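Local coordinates for enoyl-[acyl-carrier-protein] reductase [FMN] (Thermotoga maritima, PDB 5GVJ) that probably catalyses the NADH-dependent reduction of enoyl-acyl-carrier-protein in fatty acid synthesis, with FMN as its cofactor, at residues Asn100-Ile105 and Glu129-Asp134; Pro92-Gly97 and Asn111-Ile116; Leu124-Glu129 and Ser160-Ile165. The protein carries 1 engineered substitution. All blocks are in the same frame, centred on the assembly; numbering follows the deposited sequence.

Interaction 1: Asn100-Ile105 and Glu129-Asp134; sequences NPTKYI and ERAGAD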
ATOM      1  N   ASN A 100       0.460  -1.682 -22.888  1.00 29.86           N
ATOM      2  CA  ASN A 100       0.846  -0.353 -23.327  1.00 26.11           C
ATOM      3  C   ASN A 100      -0.089   0.085 -24.441  1.00 25.46           C
ATOM      4  O   ASN A 100      -0.077  -0.535 -25.517  1.00 27.73           O
ATOM      5  CB  ASN A 100       2.292  -0.370 -23.817  1.00 28.53           C
ATOM      6  CG  ASN A 100       2.823   1.007 -24.127  1.00 29.64           C
ATOM      7  OD1 ASN A 100       2.065   1.949 -24.373  1.00 24.87           O
ATOM      8  ND2 ASN A 100       4.148   1.136 -24.115  1.00 29.45           N
ATOM      9  N   PRO A 101      -0.908   1.134 -24.244  1.00 24.69           N
ATOM     10  CA  PRO A 101      -1.903   1.495 -25.265  1.00 25.49           C
ATOM     11  C   PRO A 101      -1.425   2.609 -26.179  1.00 24.47           C
ATOM     12  O   PRO A 101      -2.239   3.327 -26.769  1.00 22.07           O
ATOM     13  CB  PRO A 101      -3.096   1.955 -24.422  1.00 23.44           C
ATOM     14  CG  PRO A 101      -2.424   2.653 -23.253  1.00 23.72           C
ATOM     15  CD  PRO A 101      -1.077   1.940 -23.024  1.00 25.36           C
ATOM     16  N   THR A 102      -0.103   2.763 -26.282  1.00 23.83           N
ATOM     17  CA  THR A 102       0.473   3.885 -27.013  1.00 23.95           C
ATOM     18  C   THR A 102      -0.085   3.977 -28.424  1.00 23.77           C
ATOM     19  O   THR A 102      -0.334   5.076 -28.931  1.00 24.86           O
ATOM     20  CB  THR A 102       1.997   3.748 -27.052  1.00 25.08           C
ATOM     21  OG1 THR A 102       2.531   3.961 -25.737  1.00 23.95           O
ATOM     22  CG2 THR A 102       2.606   4.745 -28.034  1.00 24.56           C
ATOM     23  N   LYS A 103      -0.315   2.829 -29.066  1.00 23.85           N
ATOM     24  CA  LYS A 103      -0.734   2.828 -30.463  1.00 26.10           C
ATOM     25  C   LYS A 103      -2.078   3.514 -30.673  1.00 28.48           C
ATOM     26  O   LYS A 103      -2.391   3.910 -31.801  1.00 24.18           O
ATOM     27  CB  LYS A 103      -0.808   1.394 -30.994  1.00 26.09           C
ATOM     28  CG  LYS A 103      -2.006   0.599 -30.473  1.00 30.01           C
ATOM     29  CD  LYS A 103      -1.890  -0.887 -30.809  1.00 33.80           C
ATOM     30  CE  LYS A 103      -1.766  -1.113 -32.314  1.00 40.52           C
ATOM     31  NZ  LYS A 103      -3.028  -0.802 -33.067  1.00 40.75           N
ATOM     32  N   TYR A 104      -2.883   3.665 -29.622  1.00 25.94           N
ATOM     33  CA  TYR A 104      -4.199   4.278 -29.766  1.00 23.21           C
ATOM     34  C   TYR A 104      -4.267   5.712 -29.270  1.00 24.33           C
ATOM     35  O   TYR A 104      -5.255   6.400 -29.553  1.00 24.42           O
ATOM     36  CB  TYR A 104      -5.248   3.483 -28.989  1.00 23.06           C
ATOM     37  CG  TYR A 104      -5.416   2.054 -29.409  1.00 26.46           C
ATOM     38  CD1 TYR A 104      -5.757   1.728 -30.714  1.00 22.47           C
ATOM     39  CD2 TYR A 104      -5.273   1.030 -28.487  1.00 23.15           C
ATOM     40  CE1 TYR A 104      -5.928   0.415 -31.091  1.00 26.10           C
ATOM     41  CE2 TYR A 104      -5.444  -0.281 -28.850  1.00 26.94           C
ATOM     42  CZ  TYR A 104      -5.777  -0.588 -30.152  1.00 29.36           C
ATOM     43  OH  TYR A 104      -5.956  -1.908 -30.506  1.00 30.96           O
ATOM     44  N   ILE A 105      -3.277   6.160 -28.497  1.00 21.92           N
ATOM     45  CA  ILE A 105      -3.416   7.422 -27.775  1.00 21.12           C
ATOM     46  C   ILE A 105      -3.684   8.570 -28.742  1.00 24.07           C
ATOM     47  O   ILE A 105      -4.597   9.381 -28.535  1.00 22.59           O
ATOM     48  CB  ILE A 105      -2.165   7.691 -26.921  1.00 22.32           C
ATOM     49  CG1 ILE A 105      -1.990   6.595 -25.868  1.00 23.34           C
ATOM     50  CG2 ILE A 105      -2.239   9.076 -26.297  1.00 21.56           C
ATOM     51  CD1 ILE A 105      -0.804   6.832 -24.961  1.00 19.25           C
ATOM     52  N   GLU A 129       3.024   8.907 -20.678  1.00 18.46           N
ATOM     53  CA  GLU A 129       3.101  10.367 -20.656  1.00 17.12           C
ATOM     54  C   GLU A 129       3.745  10.894 -21.934  1.00 20.53           C
ATOM     55  O   GLU A 129       3.219  11.812 -22.575  1.00 23.22           O
ATOM     56  CB  GLU A 129       3.883  10.872 -19.438  1.00 18.57           C
ATOM     57  CG  GLU A 129       3.909  12.394 -19.393  1.00 16.36           C
ATOM     58  CD  GLU A 129       4.641  12.977 -18.204  1.00 21.40           C
ATOM     59  OE1 GLU A 129       4.139  13.956 -17.613  1.00 22.15           O
ATOM     60  OE2 GLU A 129       5.719  12.470 -17.872  1.00 18.63           O
ATOM     61  N   ARG A 130       4.892  10.318 -22.313  1.00 22.70           N
ATOM     62  CA  ARG A 130       5.596  10.749 -23.521  1.00 23.81           C
ATOM     63  C   ARG A 130       4.706  10.628 -24.752  1.00 26.00           C
ATOM     64  O   ARG A 130       4.707  11.508 -25.622  1.00 25.58           O
ATOM     65  CB  ARG A 130       6.866   9.913 -23.704  1.00 22.58           C
ATOM     66  CG  ARG A 130       8.169  10.644 -23.436  1.00 38.68           C
ATOM     67  CD  ARG A 130       9.392   9.743 -23.671  1.00 35.85           C
ATOM     68  NE  ARG A 130       9.781   8.997 -22.471  1.00 43.20           N
ATOM     69  CZ  ARG A 130       9.759   7.668 -22.365  1.00 47.10           C
ATOM     70  NH1 ARG A 130       9.380   6.917 -23.400  1.00 44.68           N
ATOM     71  NH2 ARG A 130      10.120   7.086 -21.224  1.00 39.56           N
ATOM     72  N   ALA A 131       3.931   9.551 -24.827  1.00 21.94           N
ATOM     73  CA  ALA A 131       3.061   9.262 -25.960  1.00 24.25           C
ATOM     74  C   ALA A 131       1.751  10.050 -25.935  1.00 24.21           C
ATOM     75  O   ALA A 131       0.929   9.876 -26.841  1.00 23.39           O
ATOM     76  CB  ALA A 131       2.765   7.760 -26.003  1.00 20.82           C
ATOM     77  N   GLY A 132       1.527  10.896 -24.931  1.00 19.15           N
ATOM     78  CA  GLY A 132       0.419  11.825 -24.936  1.00 18.67           C
ATOM     79  C   GLY A 132      -0.707  11.553 -23.946  1.00 21.69           C
ATOM     80  O   GLY A 132      -1.747  12.213 -24.027  1.00 17.97           O
ATOM     81  N   ALA A 133      -0.539  10.630 -23.008  1.00 21.95           N
ATOM     82  CA  ALA A 133      -1.610  10.373 -22.054  1.00 16.64           C
ATOM     83  C   ALA A 133      -1.970  11.645 -21.291  1.00 15.21           C
ATOM     84  O   ALA A 133      -1.103  12.462 -20.959  1.00 19.08           O
ATOM     85  CB  ALA A 133      -1.211   9.257 -21.089  1.00 15.32           C
ATOM     86  N   ASP A 134      -3.266  11.814 -21.020  1.00 17.56           N
ATOM     87  CA  ASP A 134      -3.736  12.971 -20.263  1.00 15.73           C
ATOM     88  C   ASP A 134      -3.567  12.780 -18.769  1.00 16.16           C
ATOM     89  O   ASP A 134      -3.420  13.761 -18.040  1.00 18.23           O
ATOM     90  CB  ASP A 134      -5.208  13.252 -20.576  1.00 17.01           C
ATOM     91  CG  ASP A 134      -5.418  13.641 -22.027  1.00 22.80           C
ATOM     92  OD1 ASP A 134      -5.147  14.815 -22.361  1.00 23.73           O
ATOM     93  OD2 ASP A 134      -5.815  12.777 -22.831  1.00 19.58           O
TER
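Ile105 meets the turn at Ala131, Gly132 and Ala133 with CB, CG2 and CD1. Ile105 CB lies 3.8 Å from the carbonyl oxygen of Ala131. From there the two branches part. CG2 takes the direction opposite the backbone N (chi1 of CG1 -62°), and this puts the methyl against the peptide groups that follow Ala131. Ile105 CG2 sits 3.3 Å from Ala131 O and 3.7 Å from Gly132 C. The longer branch runs extended through CG1 to CD1. Ile105 CD1 lies 3.8 Å from the CB of Ala131. Thus CD1 meets the Ala131 methyl, while CG2 lies against Ala131 O and the backbone of Gly132. The isoleucine is buried, whereas Ala131 and Gly132 are partly exposed.

The contact joins two neighbouring helices, 102-110 and 122-130, on the outside of the TIM barrel. Helix 122-130 ends here in a Schellman motif with Gly132 at positive phi. Gly132 N bonds back to Glu129 O, and Ala133 N probably bonds to Val128 O. Glycine suits this place for two reasons. A CB at these backbone angles would press on the carbonyl oxygen of Ala131, and it would also come close to CG2 of Ile105. Gly132 O accepts a hydrogen bond from Lys109 NZ, farther along helix 102-110.

Thr102 adds a smaller apolar touch, one turn before Ile105. Its CG2 reaches the CB of Ala131 at 3.6 Å, so the alanine methyl is met by both Thr102 and Ile105. No hydrogen bond crosses between the two segments. On the threonine side, the backbone N of Thr102 donates to Asn100 OD1 at 3.0 Å, closing an Asx turn. The donor is tilted 32° from the plane of that side-chain carbonyl.

Interaction 2: Pro92-Gly97 and Asn111-Ile116; sequences PVVTFG and NGTKVI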
ATOM      1  N   PRO A  92     -16.114  10.556 -23.783  1.00 14.92           N
ATOM      2  CA  PRO A  92     -15.242  11.633 -23.285  1.00 21.11           C
ATOM      3  C   PRO A  92     -13.927  11.135 -22.710  1.00 16.14           C
ATOM      4  O   PRO A  92     -12.931  11.864 -22.776  1.00 18.03           O
ATOM      5  CB  PRO A  92     -16.091  12.317 -22.201  1.00 19.96           C
ATOM      6  CG  PRO A  92     -17.453  11.781 -22.347  1.00 17.44           C
ATOM      7  CD  PRO A  92     -17.358  10.446 -23.006  1.00 17.10           C
ATOM      8  N   VAL A  93     -13.895   9.930 -22.142  1.00 18.67           N
ATOM      9  CA  VAL A  93     -12.745   9.423 -21.391  1.00 16.16           C
ATOM     10  C   VAL A  93     -12.569   7.949 -21.720  1.00 17.73           C
ATOM     11  O   VAL A  93     -13.538   7.185 -21.687  1.00 14.44           O
ATOM     12  CB  VAL A  93     -12.922   9.593 -19.869  1.00 15.12           C
ATOM     13  CG1 VAL A  93     -11.657   9.112 -19.134  1.00 14.55           C
ATOM     14  CG2 VAL A  93     -13.254  11.038 -19.515  1.00 16.89           C
ATOM     15  N   VAL A  94     -11.342   7.539 -22.038  1.00 16.87           N
ATOM     16  CA  VAL A  94     -11.046   6.129 -22.260  1.00 15.07           C
ATOM     17  C   VAL A  94      -9.888   5.723 -21.359  1.00 15.25           C
ATOM     18  O   VAL A  94      -8.838   6.378 -21.354  1.00 16.91           O
ATOM     19  CB  VAL A  94     -10.745   5.818 -23.739  1.00 18.23           C
ATOM     20  CG1 VAL A  94     -10.310   4.362 -23.907  1.00 17.62           C
ATOM     21  CG2 VAL A  94     -12.005   6.068 -24.579  1.00 17.00           C
ATOM     22  N   THR A  95     -10.095   4.670 -20.571  1.00 18.81           N
ATOM     23  CA  THR A  95      -9.031   4.033 -19.810  1.00 17.13           C
ATOM     24  C   THR A  95      -8.644   2.744 -20.515  1.00 19.95           C
ATOM     25  O   THR A  95      -9.422   2.181 -21.289  1.00 16.52           O
ATOM     26  CB  THR A  95      -9.439   3.727 -18.355  1.00 16.07           C
ATOM     27  OG1 THR A  95     -10.439   2.705 -18.311  1.00 17.70           O
ATOM     28  CG2 THR A  95      -9.949   4.968 -17.639  1.00 18.42           C
ATOM     29  N   PHE A  96      -7.418   2.291 -20.249  1.00 15.73           N
ATOM     30  CA  PHE A  96      -6.890   1.077 -20.849  1.00 18.55           C
ATOM     31  C   PHE A  96      -6.345   0.166 -19.764  1.00 23.79           C
ATOM     32  O   PHE A  96      -5.840   0.633 -18.739  1.00 25.83           O
ATOM     33  CB  PHE A  96      -5.767   1.370 -21.851  1.00 19.74           C
ATOM     34  CG  PHE A  96      -6.238   1.962 -23.142  1.00 19.55           C
ATOM     35  CD1 PHE A  96      -6.717   1.150 -24.156  1.00 19.42           C
ATOM     36  CD2 PHE A  96      -6.185   3.333 -23.353  1.00 20.02           C
ATOM     37  CE1 PHE A  96      -7.140   1.692 -25.360  1.00 18.81           C
ATOM     38  CE2 PHE A  96      -6.607   3.879 -24.542  1.00 16.96           C
ATOM     39  CZ  PHE A  96      -7.084   3.055 -25.553  1.00 20.75           C
ATOM     40  N   GLY A  97      -6.446  -1.141 -19.998  1.00 24.33           N
ATOM     41  CA  GLY A  97      -5.801  -2.108 -19.143  1.00 27.97           C
ATOM     42  C   GLY A  97      -5.040  -3.133 -19.962  1.00 31.42           C
ATOM     43  O   GLY A  97      -5.277  -3.314 -21.159  1.00 29.88           O
ATOM     44  N   ASN A 111      -9.232  13.291 -31.515  1.00 20.62           N
ATOM     45  CA  ASN A 111     -10.681  13.435 -31.575  1.00 22.28           C
ATOM     46  C   ASN A 111     -11.298  13.913 -30.256  1.00 25.32           C
ATOM     47  O   ASN A 111     -12.521  13.841 -30.094  1.00 26.06           O
ATOM     48  CB  ASN A 111     -11.296  12.118 -32.047  1.00 18.77           C
ATOM     49  CG  ASN A 111     -11.077  11.896 -33.546  1.00 22.80           C
ATOM     50  OD1 ASN A 111     -11.804  12.458 -34.368  1.00 24.15           O
ATOM     51  ND2 ASN A 111     -10.064  11.105 -33.905  1.00 20.09           N
ATOM     52  N   GLY A 112     -10.487  14.426 -29.331  1.00 26.60           N
ATOM     53  CA  GLY A 112     -10.988  15.077 -28.130  1.00 28.30           C
ATOM     54  C   GLY A 112     -11.225  14.179 -26.932  1.00 28.52           C
ATOM     55  O   GLY A 112     -11.763  14.649 -25.921  1.00 26.32           O
ATOM     56  N   THR A 113     -10.857  12.907 -27.014  1.00 27.02           N
ATOM     57  CA  THR A 113     -11.022  11.995 -25.894  1.00 22.44           C
ATOM     58  C   THR A 113      -9.857  12.156 -24.919  1.00 22.00           C
ATOM     59  O   THR A 113      -8.709  12.335 -25.334  1.00 23.24           O
ATOM     60  CB  THR A 113     -11.101  10.561 -26.420  1.00 24.12           C
ATOM     61  OG1 THR A 113     -12.299  10.407 -27.188  1.00 30.10           O
ATOM     62  CG2 THR A 113     -11.103   9.550 -25.286  1.00 21.06           C
ATOM     63  N   LYS A 114     -10.152  12.127 -23.614  1.00 21.48           N
ATOM     64  CA  LYS A 114      -9.098  12.085 -22.598  1.00 15.95           C
ATOM     65  C   LYS A 114      -8.681  10.635 -22.393  1.00 20.00           C
ATOM     66  O   LYS A 114      -9.534   9.761 -22.198  1.00 19.15           O
ATOM     67  CB  LYS A 114      -9.559  12.696 -21.276  1.00 17.70           C
ATOM     68  CG  LYS A 114     -10.108  14.121 -21.389  1.00 21.04           C
ATOM     69  CD  LYS A 114      -9.038  15.081 -21.890  1.00 27.60           C
ATOM     70  CE  LYS A 114      -9.476  16.530 -21.704  1.00 32.37           C
ATOM     71  NZ  LYS A 114     -10.836  16.772 -22.250  1.00 35.91           N
ATOM     72  N   VAL A 115      -7.374  10.378 -22.440  1.00 18.14           N
ATOM     73  CA  VAL A 115      -6.841   9.020 -22.437  1.00 15.08           C
ATOM     74  C   VAL A 115      -6.091   8.797 -21.131  1.00 16.26           C
ATOM     75  O   VAL A 115      -5.172   9.557 -20.800  1.00 13.10           O
ATOM     76  CB  VAL A 115      -5.936   8.777 -23.653  1.00 19.55           C
ATOM     77  CG1 VAL A 115      -5.407   7.360 -23.640  1.00 18.74           C
ATOM     78  CG2 VAL A 115      -6.723   9.057 -24.950  1.00 15.69           C
ATOM     79  N   ILE A 116      -6.487   7.764 -20.387  1.00 17.46           N
ATOM     80  CA  ILE A 116      -5.911   7.498 -19.067  1.00 16.01           C
ATOM     81  C   ILE A 116      -5.521   6.027 -18.969  1.00 18.38           C
ATOM     82  O   ILE A 116      -6.336   5.209 -18.526  1.00 16.71           O
ATOM     83  CB  ILE A 116      -6.892   7.875 -17.941  1.00 18.15           C
ATOM     84  CG1 ILE A 116      -7.367   9.320 -18.107  1.00 14.62           C
ATOM     85  CG2 ILE A 116      -6.206   7.737 -16.565  1.00 16.44           C
ATOM     86  CD1 ILE A 116      -8.369   9.770 -17.048  1.00 14.62           C
TER
HETATM   87  O   HOH W   1     -13.090  14.418 -23.562  1.00 24.51           O
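Pro92-Gly97 and Asn111-Ile116 run parallel, with strand axes 4.8 Å apart and 20° between their directions. They are the two strands of a beta-alpha-beta crossover in the TIM barrel, linked through helix 102-110. Three backbone hydrogen bonds, all close to straight, join them. Lys114 N donates to Pro92 O, Val94 N to Lys114 O and Ile116 N to Val94 O, each at 2.9 Å. Val94 therefore bonds through both its N and its O to residues on either side of Val115, as a parallel ladder requires.

The side chains sort onto two faces. Val93, Thr95, Lys114 and Ile116 point from one face of the sheet. There CG1 of Val93 packs on CD1 of Ile116 at 3.9 Å, and both residues also touch Leu11 of helix 6-11. Thr95 OG1 bonds to Asn71 OD1 on the next strand. The Thr95 side chain is about 5 Å from that of Gln191, an FMN-binding residue, although this chain holds no FMN.

Val94 and Val115 point from the other face, where Val115 meets Leu108 of helix 102-110. CG2 of Val94 lies 3.7 Å from CG2 of Thr113. That threonine turns its hydroxyl to Val91 O, which leaves the methyl for the valine. The Phe96 ring touches both valines. CG1 of Val94 lies over one face, offset toward the rim. CG1 of Val115 comes to the ring edge, in its plane, 3.8 Å from Phe96 CE2.

At the start of the pair, Gly112 ends helix 102-110 in a Schellman motif. One water bridges there, donating to both Pro92 O and Gly112 O at 2.7 Å each.

Interaction 3: Leu124-Glu129 and Ser160-Ile165; sequences LARMVE and SRSVNI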
ATOM      1  N   LEU A 124       6.352   2.372 -17.359  1.00 27.54           N
ATOM      2  CA  LEU A 124       5.202   2.489 -18.253  1.00 24.82           C
ATOM      3  C   LEU A 124       4.547   3.855 -18.118  1.00 22.65           C
ATOM      4  O   LEU A 124       4.173   4.471 -19.124  1.00 24.03           O
ATOM      5  CB  LEU A 124       4.184   1.374 -17.992  1.00 24.75           C
ATOM      6  CG  LEU A 124       2.957   1.403 -18.911  1.00 23.44           C
ATOM      7  CD1 LEU A 124       3.368   1.347 -20.381  1.00 28.47           C
ATOM      8  CD2 LEU A 124       1.964   0.281 -18.602  1.00 25.10           C
ATOM      9  N   ALA A 125       4.416   4.355 -16.886  1.00 21.91           N
ATOM     10  CA  ALA A 125       3.844   5.684 -16.691  1.00 20.02           C
ATOM     11  C   ALA A 125       4.601   6.731 -17.495  1.00 21.85           C
ATOM     12  O   ALA A 125       3.995   7.540 -18.208  1.00 20.45           O
ATOM     13  CB  ALA A 125       3.835   6.052 -15.206  1.00 21.33           C
ATOM     14  N   ARG A 126       5.930   6.743 -17.395  1.00 21.87           N
ATOM     15  CA  ARG A 126       6.682   7.736 -18.155  1.00 22.28           C
ATOM     16  C   ARG A 126       6.512   7.537 -19.657  1.00 22.23           C
ATOM     17  O   ARG A 126       6.439   8.511 -20.411  1.00 21.67           O
ATOM     18  CB  ARG A 126       8.162   7.705 -17.783  1.00 27.02           C
ATOM     19  CG  ARG A 126       8.452   7.980 -16.340  1.00 24.00           C
ATOM     20  CD  ARG A 126       9.934   8.223 -16.203  1.00 34.98           C
ATOM     21  NE  ARG A 126      10.634   6.949 -16.213  1.00 39.17           N
ATOM     22  CZ  ARG A 126      10.953   6.264 -15.123  1.00 43.49           C
ATOM     23  NH1 ARG A 126      10.675   6.761 -13.924  1.00 42.28           N
ATOM     24  NH2 ARG A 126      11.581   5.096 -15.237  1.00 46.87           N
ATOM     25  N   MET A 127       6.443   6.283 -20.107  1.00 22.51           N
ATOM     26  CA  MET A 127       6.253   6.015 -21.532  1.00 25.53           C
ATOM     27  C   MET A 127       4.927   6.575 -22.039  1.00 26.45           C
ATOM     28  O   MET A 127       4.877   7.231 -23.088  1.00 21.35           O
ATOM     29  CB  MET A 127       6.334   4.511 -21.789  1.00 27.25           C
ATOM     30  CG  MET A 127       7.714   3.914 -21.493  1.00 30.34           C
ATOM     31  SD  MET A 127       7.902   2.223 -22.104  1.00 40.87           S
ATOM     32  CE  MET A 127       6.961   1.251 -20.945  1.00 31.66           C
ATOM     33  N   VAL A 128       3.834   6.331 -21.310  1.00 22.46           N
ATOM     34  CA  VAL A 128       2.537   6.777 -21.815  1.00 20.19           C
ATOM     35  C   VAL A 128       2.400   8.293 -21.693  1.00 21.55           C
ATOM     36  O   VAL A 128       1.754   8.931 -22.537  1.00 19.12           O
ATOM     37  CB  VAL A 128       1.382   6.032 -21.115  1.00 22.77           C
ATOM     38  CG1 VAL A 128       1.490   4.526 -21.348  1.00 21.64           C
ATOM     39  CG2 VAL A 128       1.360   6.329 -19.635  1.00 20.58           C
ATOM     40  N   GLU A 129       3.024   8.907 -20.678  1.00 18.46           N
ATOM     41  CA  GLU A 129       3.101  10.367 -20.656  1.00 17.12           C
ATOM     42  C   GLU A 129       3.745  10.894 -21.934  1.00 20.53           C
ATOM     43  O   GLU A 129       3.219  11.812 -22.575  1.00 23.22           O
ATOM     44  CB  GLU A 129       3.883  10.872 -19.438  1.00 18.57           C
ATOM     45  CG  GLU A 129       3.909  12.394 -19.393  1.00 16.36           C
ATOM     46  CD  GLU A 129       4.641  12.977 -18.204  1.00 21.40           C
ATOM     47  OE1 GLU A 129       4.139  13.956 -17.613  1.00 22.15           O
ATOM     48  OE2 GLU A 129       5.719  12.470 -17.872  1.00 18.63           O
ATOM     49  N   SER A 160       3.861   9.468  -9.243  1.00 12.60           N
ATOM     50  CA  SER A 160       3.573  10.898  -9.220  1.00 14.02           C
ATOM     51  C   SER A 160       4.850  11.731  -9.283  1.00 17.70           C
ATOM     52  O   SER A 160       4.859  12.814  -9.876  1.00 17.69           O
ATOM     53  CB  SER A 160       2.747  11.264  -7.985  1.00 15.70           C
ATOM     54  OG  SER A 160       3.416  10.929  -6.784  1.00 22.42           O
ATOM     55  N   ARG A 161       5.936  11.246  -8.691  1.00 14.94           N
ATOM     56  CA  ARG A 161       7.197  11.973  -8.793  1.00 18.78           C
ATOM     57  C   ARG A 161       7.790  11.917 -10.195  1.00 22.07           C
ATOM     58  O   ARG A 161       8.580  12.801 -10.554  1.00 22.62           O
ATOM     59  CB  ARG A 161       8.197  11.422  -7.783  1.00 21.39           C
ATOM     60  CG  ARG A 161       7.805  11.703  -6.351  1.00 18.22           C
ATOM     61  CD  ARG A 161       8.889  11.231  -5.411  1.00 20.27           C
ATOM     62  NE  ARG A 161       8.459  11.287  -4.017  1.00 19.02           N
ATOM     63  CZ  ARG A 161       8.716  12.299  -3.194  1.00 24.46           C
ATOM     64  NH1 ARG A 161       9.401  13.354  -3.623  1.00 22.69           N
ATOM     65  NH2 ARG A 161       8.299  12.247  -1.939  1.00 23.25           N
ATOM     66  N   SER A 162       7.424  10.913 -10.998  1.00 16.57           N
ATOM     67  CA  SER A 162       8.050  10.707 -12.300  1.00 18.72           C
ATOM     68  C   SER A 162       7.367  11.437 -13.447  1.00 19.25           C
ATOM     69  O   SER A 162       8.005  11.628 -14.486  1.00 19.59           O
ATOM     70  CB  SER A 162       8.079   9.224 -12.660  1.00 19.21           C
ATOM     71  OG  SER A 162       8.860   8.477 -11.758  1.00 24.72           O
ATOM     72  N   VAL A 163       6.089  11.807 -13.320  1.00 17.64           N
ATOM     73  CA  VAL A 163       5.366  12.438 -14.421  1.00 17.04           C
ATOM     74  C   VAL A 163       4.844  13.798 -13.977  1.00 23.66           C
ATOM     75  O   VAL A 163       4.723  14.091 -12.783  1.00 23.45           O
ATOM     76  CB  VAL A 163       4.204  11.561 -14.932  1.00 17.31           C
ATOM     77  CG1 VAL A 163       4.741  10.240 -15.462  1.00 19.53           C
ATOM     78  CG2 VAL A 163       3.181  11.319 -13.812  1.00 15.92           C
ATOM     79  N   ASN A 164       4.528  14.640 -14.961  1.00 17.82           N
ATOM     80  CA  ASN A 164       3.845  15.890 -14.666  1.00 18.68           C
ATOM     81  C   ASN A 164       2.332  15.812 -14.855  1.00 18.42           C
ATOM     82  O   ASN A 164       1.618  16.660 -14.308  1.00 19.20           O
ATOM     83  CB  ASN A 164       4.409  17.029 -15.525  1.00 21.55           C
ATOM     84  CG  ASN A 164       5.706  17.583 -14.976  1.00 27.40           C
ATOM     85  OD1 ASN A 164       5.823  17.832 -13.779  1.00 31.54           O
ATOM     86  ND2 ASN A 164       6.693  17.773 -15.848  1.00 25.67           N
ATOM     87  N   ILE A 165       1.828  14.834 -15.608  1.00 16.39           N
ATOM     88  CA  ILE A 165       0.383  14.681 -15.807  1.00 16.77           C
ATOM     89  C   ILE A 165      -0.222  14.171 -14.503  1.00 17.53           C
ATOM     90  O   ILE A 165       0.506  13.599 -13.682  1.00 17.13           O
ATOM     91  CB  ILE A 165       0.059  13.730 -16.970  1.00 15.09           C
ATOM     92  CG1 ILE A 165       0.735  12.372 -16.771  1.00 16.47           C
ATOM     93  CG2 ILE A 165       0.482  14.340 -18.300  1.00 19.52           C
ATOM     94  CD1 ILE A 165       0.264  11.307 -17.744  1.00 16.89           C
TER
HETATM   95  O   HOH W   2       8.065  13.670 -16.769  1.00 31.03           O
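Glu129 runs alongside Val163, pointing the opposite way, with Glu129 OE2 3.4 Å from Val163 CG1. It reaches from helix 122-130 to the turn that follows helix 152-162, joining two outer helices of the TIM barrel. Glu129 CG stands opposite the backbone N (chi1 -178°) and the chain is extended beyond it, which carries the carboxylate across to the turn. OE1 accepts two backbone N-H groups. Asn164 N meets Glu129 OE1 on the syn side at 2.8 Å. Ile165 N meets Glu129 OE1 on the anti side at 3.2 Å, 35° out of the carboxylate plane. OE2 takes a hydrogen bond from a water that also donates to Ser162 O. Together with this water, the two bonds probably limit rotation of the carboxylate. Nearer the backbone, CB of Glu129 rests 4.0 Å from CD1 of Ile165.

With an alanine here, the N-H groups of Asn164 and Ile165 would probably lose their shared acceptor, and the packing against Val163 would be left thinner.

CG1 of Val163 also reaches Ala125, 4.3 Å from its CB. Arg126 lies beside Ser162. Outside both segments, Asp122 forms a salt bridge with Arg126 NH1 through OD2 and a hydrogen bond with Ser162 OG through OD1. In the aliphatic part of the arginine, Arg126 CG comes to 3.9 Å from Ser162 CB.

How the interactions relate
Interactions 1 and 3 both use helix 122-130 and share Glu129; their centres are 11 Å apart. Asn100 CG packs on Leu124 CD1 at 3.8 Å. Ile165 CG2 packs on Ala133 O at 3.6 Å. Interaction 2 lies 10 Å from interaction 1, between centres. Val115 N donates to Asp134 OD2 at 2.9 Å, and Pro101 packs on the Phe96 ring, so the loops beside the helices meet the strands directly. Interactions 2 and 3 do not touch. Interaction 2 comes nearest the FMN site, through Thr95. In interaction 3, the Ala125 side chain is about 11 Å from that of FMN-binding Glu139.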